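Local coordinates for protein Cag-Z (Helicobacter pylori, PDB 1S2X) that is of unknown function but is encoded in the cag pathogenicity island, which specifies a type IV secretion system, at residues Arg129-Glu141 and Met152-Phe164. The protein carries 1 engineered substitution. Sequence-based numbering, arbitrary orientation.
Sequences RISDLVASYLPRE and MGVAFQILGIDDF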
loop_
_atom_site.group_PDB
_atom_site.type_symbol
_atom_site.label_atom_id
_atom_site.label_comp_id
_atom_site.label_asym_id
_atom_site.label_seq_id
_atom_site.Cartn_x
_atom_site.Cartn_y
_atom_site.Cartn_z
ATOM N N ARG A 129 0.952 0.431 4.654
ATOM C CA ARG A 129 -0.181 -0.183 5.335
ATOM C C ARG A 129 -0.751 -1.308 4.480
ATOM O O ARG A 129 -1.056 -2.415 4.923
ATOM C CB ARG A 129 -1.189 0.926 5.626
ATOM C CG ARG A 129 -2.540 0.422 6.103
ATOM C CD ARG A 129 -3.416 1.598 6.523
ATOM N NE ARG A 129 -4.239 2.046 5.398
ATOM C CZ ARG A 129 -5.382 1.464 5.054
ATOM N NH1 ARG A 129 -5.839 0.425 5.735
ATOM N NH2 ARG A 129 -6.072 1.929 4.024
ATOM N N ILE A 130 -0.913 -1.004 3.190
ATOM C CA ILE A 130 -1.452 -1.979 2.256
ATOM C C ILE A 130 -0.447 -3.120 2.104
ATOM O O ILE A 130 -0.873 -4.272 2.017
ATOM C CB ILE A 130 -1.780 -1.399 0.878
ATOM C CG1 ILE A 130 -3.235 -0.919 0.735
ATOM C CG2 ILE A 130 -1.480 -2.406 -0.217
ATOM C CD1 ILE A 130 -3.703 -0.042 1.873
ATOM N N SER A 131 0.842 -2.766 2.081
ATOM C CA SER A 131 1.855 -3.808 1.988
ATOM C C SER A 131 1.800 -4.775 3.177
ATOM O O SER A 131 1.852 -5.995 2.993
ATOM C CB SER A 131 3.253 -3.203 1.904
ATOM O OG SER A 131 4.186 -4.263 1.771
ATOM N N ASP A 132 1.685 -4.247 4.385
ATOM C CA ASP A 132 1.521 -5.048 5.595
ATOM C C ASP A 132 0.267 -5.909 5.533
ATOM O O ASP A 132 0.270 -7.084 5.894
ATOM C CB ASP A 132 1.462 -4.129 6.818
ATOM C CG ASP A 132 2.803 -3.569 7.237
ATOM O OD1 ASP A 132 2.822 -2.642 8.072
ATOM O OD2 ASP A 132 3.852 -4.036 6.755
ATOM N N LEU A 133 -0.857 -5.370 5.061
ATOM C CA LEU A 133 -2.053 -6.194 4.957
ATOM C C LEU A 133 -1.870 -7.350 3.984
ATOM O O LEU A 133 -2.293 -8.476 4.234
ATOM C CB LEU A 133 -3.237 -5.323 4.524
ATOM C CG LEU A 133 -4.563 -6.021 4.216
ATOM C CD1 LEU A 133 -5.247 -6.511 5.481
ATOM C CD2 LEU A 133 -5.470 -5.060 3.443
ATOM N N VAL A 134 -1.237 -7.097 2.839
ATOM C CA VAL A 134 -1.152 -8.179 1.858
ATOM C C VAL A 134 -0.222 -9.281 2.358
ATOM O O VAL A 134 -0.493 -10.464 2.155
ATOM C CB VAL A 134 -0.692 -7.652 0.493
ATOM C CG1 VAL A 134 -0.381 -8.800 -0.459
ATOM C CG2 VAL A 134 -1.782 -6.764 -0.102
ATOM N N ALA A 135 0.847 -8.849 3.018
ATOM C CA ALA A 135 1.785 -9.769 3.610
ATOM C C ALA A 135 1.096 -10.636 4.671
ATOM O O ALA A 135 1.474 -11.798 4.841
ATOM C CB ALA A 135 2.967 -9.038 4.229
ATOM N N SER A 136 0.111 -10.103 5.390
ATOM C CA SER A 136 -0.561 -10.903 6.413
ATOM C C SER A 136 -1.432 -12.023 5.877
ATOM O O SER A 136 -1.970 -12.756 6.718
ATOM C CB SER A 136 -1.433 -9.977 7.286
ATOM O OG SER A 136 -2.677 -9.786 6.623
ATOM N N TYR A 137 -1.599 -12.200 4.559
ATOM C CA TYR A 137 -2.305 -13.380 4.019
ATOM C C TYR A 137 -1.489 -14.665 4.104
ATOM O O TYR A 137 -1.935 -15.787 3.842
ATOM C CB TYR A 137 -2.701 -13.118 2.552
ATOM C CG TYR A 137 -4.045 -12.395 2.478
ATOM C CD1 TYR A 137 -5.211 -13.132 2.329
ATOM C CD2 TYR A 137 -4.125 -11.009 2.577
ATOM C CE1 TYR A 137 -6.450 -12.510 2.265
ATOM C CE2 TYR A 137 -5.353 -10.374 2.517
ATOM C CZ TYR A 137 -6.500 -11.135 2.361
ATOM O OH TYR A 137 -7.735 -10.516 2.294
ATOM N N LEU A 138 -0.219 -14.561 4.475
ATOM C CA LEU A 138 0.575 -15.676 4.989
ATOM C C LEU A 138 0.635 -15.423 6.497
ATOM O O LEU A 138 1.484 -14.663 6.962
ATOM C CB LEU A 138 1.971 -15.764 4.386
ATOM C CG LEU A 138 2.856 -16.912 4.923
ATOM C CD1 LEU A 138 2.198 -18.254 4.629
ATOM C CD2 LEU A 138 4.267 -16.843 4.357
ATOM N N PRO A 139 -0.308 -15.984 7.243
ATOM C CA PRO A 139 -0.501 -15.518 8.619
ATOM C C PRO A 139 0.623 -16.068 9.488
ATOM O O PRO A 139 0.799 -17.270 9.649
ATOM C CB PRO A 139 -1.857 -16.109 8.995
ATOM C CG PRO A 139 -1.970 -17.350 8.162
ATOM C CD PRO A 139 -1.235 -17.060 6.882
ATOM N N ARG A 140 1.410 -15.174 10.061
ATOM C CA ARG A 140 2.530 -15.615 10.889
ATOM C C ARG A 140 2.054 -16.500 12.028
ATOM O O ARG A 140 2.779 -17.386 12.482
ATOM C CB ARG A 140 3.277 -14.417 11.471
ATOM C CG ARG A 140 4.782 -14.445 11.287
ATOM C CD ARG A 140 5.400 -15.796 11.624
ATOM N NE ARG A 140 6.847 -15.807 11.412
ATOM C CZ ARG A 140 7.697 -16.761 11.764
ATOM N NH1 ARG A 140 7.291 -17.865 12.380
ATOM N NH2 ARG A 140 8.984 -16.617 11.501
ATOM N N GLU A 141 0.831 -16.281 12.515
ATOM C CA GLU A 141 0.476 -17.056 13.706
ATOM C C GLU A 141 0.098 -18.504 13.404
ATOM O O GLU A 141 -0.089 -19.225 14.395
ATOM C CB GLU A 141 -0.652 -16.335 14.446
ATOM C CG GLU A 141 -2.002 -16.395 13.761
ATOM C CD GLU A 141 -2.289 -15.204 12.870
ATOM O OE1 GLU A 141 -3.481 -14.957 12.587
ATOM O OE2 GLU A 141 -1.336 -14.513 12.440
HETATM N N MSE A 152 9.324 -19.532 3.864
HETATM C CA MSE A 152 8.352 -18.432 3.875
HETATM C C MSE A 152 8.428 -17.698 2.538
HETATM O O MSE A 152 7.404 -17.318 1.965
HETATM C CB MSE A 152 8.565 -17.446 5.014
HETATM C CG MSE A 152 7.889 -17.812 6.329
HETATM SE SE MSE A 152 8.468 -16.746 7.688
HETATM C CE MSE A 152 7.940 -15.167 7.027
ATOM N N GLY A 153 9.648 -17.531 2.039
ATOM C CA GLY A 153 9.873 -16.876 0.755
ATOM C C GLY A 153 9.071 -17.533 -0.350
ATOM O O GLY A 153 8.327 -16.879 -1.097
ATOM N N VAL A 154 9.203 -18.858 -0.446
ATOM C CA VAL A 154 8.451 -19.600 -1.459
ATOM C C VAL A 154 6.943 -19.482 -1.279
ATOM O O VAL A 154 6.214 -19.348 -2.269
ATOM C CB VAL A 154 8.898 -21.076 -1.418
ATOM C CG1 VAL A 154 8.128 -21.922 -2.416
ATOM C CG2 VAL A 154 10.400 -21.141 -1.687
ATOM N N ALA A 155 6.455 -19.540 -0.041
ATOM C CA ALA A 155 5.036 -19.407 0.282
ATOM C C ALA A 155 4.587 -18.014 -0.152
ATOM O O ALA A 155 3.515 -17.863 -0.724
ATOM C CB ALA A 155 4.729 -19.630 1.754
ATOM N N PHE A 156 5.415 -17.002 0.096
ATOM C CA PHE A 156 5.073 -15.665 -0.384
ATOM C C PHE A 156 4.883 -15.672 -1.894
ATOM O O PHE A 156 4.017 -15.029 -2.494
ATOM C CB PHE A 156 6.156 -14.661 -0.006
ATOM C CG PHE A 156 6.121 -14.192 1.443
ATOM C CD1 PHE A 156 7.307 -14.077 2.152
ATOM C CD2 PHE A 156 4.932 -13.882 2.057
ATOM C CE1 PHE A 156 7.297 -13.634 3.465
ATOM C CE2 PHE A 156 4.909 -13.412 3.358
ATOM C CZ PHE A 156 6.097 -13.295 4.062
ATOM N N GLN A 157 5.746 -16.456 -2.546
ATOM C CA GLN A 157 5.662 -16.460 -4.012
ATOM C C GLN A 157 4.428 -17.243 -4.424
ATOM O O GLN A 157 3.672 -16.822 -5.299
ATOM C CB GLN A 157 6.946 -17.016 -4.627
ATOM C CG GLN A 157 8.171 -16.157 -4.319
ATOM C CD GLN A 157 9.494 -16.714 -4.803
ATOM O OE1 GLN A 157 9.965 -17.774 -4.383
ATOM N NE2 GLN A 157 10.153 -15.990 -5.702
ATOM N N ILE A 158 4.181 -18.392 -3.791
ATOM C CA ILE A 158 3.010 -19.170 -4.246
ATOM C C ILE A 158 1.704 -18.465 -3.948
ATOM O O ILE A 158 0.729 -18.624 -4.678
ATOM C CB ILE A 158 2.958 -20.564 -3.608
ATOM C CG1 ILE A 158 4.171 -21.449 -3.930
ATOM C CG2 ILE A 158 1.662 -21.278 -3.977
ATOM C CD1 ILE A 158 4.270 -22.627 -2.984
ATOM N N LEU A 159 1.654 -17.668 -2.880
ATOM C CA LEU A 159 0.407 -16.978 -2.551
ATOM C C LEU A 159 0.179 -15.700 -3.324
ATOM O O LEU A 159 -0.855 -15.039 -3.142
ATOM C CB LEU A 159 0.371 -16.679 -1.039
ATOM C CG LEU A 159 0.377 -17.922 -0.148
ATOM C CD1 LEU A 159 0.475 -17.541 1.328
ATOM C CD2 LEU A 159 -0.862 -18.779 -0.357
ATOM N N GLY A 160 1.096 -15.308 -4.202
ATOM C CA GLY A 160 0.832 -14.102 -4.976
ATOM C C GLY A 160 1.364 -12.850 -4.319
ATOM O O GLY A 160 1.264 -11.749 -4.879
ATOM N N ILE A 161 1.948 -13.028 -3.131
ATOM C CA ILE A 161 2.348 -11.857 -2.345
ATOM C C ILE A 161 3.616 -11.237 -2.904
ATOM O O ILE A 161 3.765 -10.020 -3.083
ATOM C CB ILE A 161 2.490 -12.237 -0.858
ATOM C CG1 ILE A 161 1.182 -12.720 -0.234
ATOM C CG2 ILE A 161 3.111 -11.077 -0.086
ATOM C CD1 ILE A 161 1.270 -13.401 1.121
ATOM N N ASP A 162 4.557 -12.112 -3.241
ATOM C CA ASP A 162 5.809 -11.667 -3.824
ATOM C C ASP A 162 5.563 -10.810 -5.065
ATOM O O ASP A 162 6.184 -9.756 -5.229
ATOM C CB ASP A 162 6.680 -12.887 -4.152
ATOM C CG ASP A 162 8.013 -12.452 -4.746
ATOM O OD1 ASP A 162 8.819 -11.827 -4.028
ATOM O OD2 ASP A 162 8.224 -12.746 -5.942
ATOM N N ASP A 163 4.646 -11.272 -5.908
ATOM C CA ASP A 163 4.356 -10.575 -7.155
ATOM C C ASP A 163 3.650 -9.246 -6.899
ATOM O O ASP A 163 3.813 -8.276 -7.651
ATOM C CB ASP A 163 3.508 -11.450 -8.080
ATOM C CG ASP A 163 3.261 -10.768 -9.416
ATOM O OD1 ASP A 163 4.254 -10.343 -10.055
ATOM O OD2 ASP A 163 2.083 -10.654 -9.816
ATOM N N PHE A 164 2.857 -9.194 -5.828
ATOM C CA PHE A 164 2.216 -7.934 -5.452
ATOM C C PHE A 164 3.301 -6.954 -4.999
ATOM O O PHE A 164 3.192 -5.783 -5.354
ATOM C CB PHE A 164 1.164 -8.145 -4.371
ATOM C CG PHE A 164 0.422 -6.903 -3.917
ATOM C CD1 PHE A 164 0.760 -6.270 -2.729
ATOM C CD2 PHE A 164 -0.601 -6.371 -4.674
ATOM C CE1 PHE A 164 0.085 -5.138 -2.308
ATOM C CE2 PHE A 164 -1.280 -5.240 -4.264
ATOM C CZ PHE A 164 -0.934 -4.616 -3.080
#
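Ala135 lies nearest Ile161, 6.3 Å from CA to CA, where helix 105-135 ends in a type I turn, Ala135 to Leu138, beside the junction of helices 149-158 and 161-183. Leu138 packs against the last turns of helix 149-158 with CG anti to its backbone N (chi1 179°). Its CD2 lies over one face of the Phe156 ring, 3.9 Å from the centroid and 24° off the normal, a CH-pi contact. The same methyl touches Ala155 CB at 3.8 Å. The other branch, CD1, meets Leu159 CD1, also at 3.8 Å, the two leucines crossing at about a right angle. In this all-helical protein Gly160, at positive phi, serves two helices, closing 149-158 in a Schellman motif and N-capping 161-183. Just beyond it, Ile161 turns CD1 to the edge of the Phe156 ring, in its plane, and to Val134 O at 3.6 Å. One turn on, Phe164 packs against the last turns of helix 105-135: Ile130 CG2 sits at the ring edge, 3.7 Å from CZ. Val134 CG2 comes in obliquely, close to CE1 at 3.3 Å. Tyr76 of helix 74-101 touches both Val134 and Phe164. At the exposed end, Met152, a selenomethionine, lays SE over one face of the poorly ordered Arg140 guanidinium, an arrangement probably shaped in part by crystal packing.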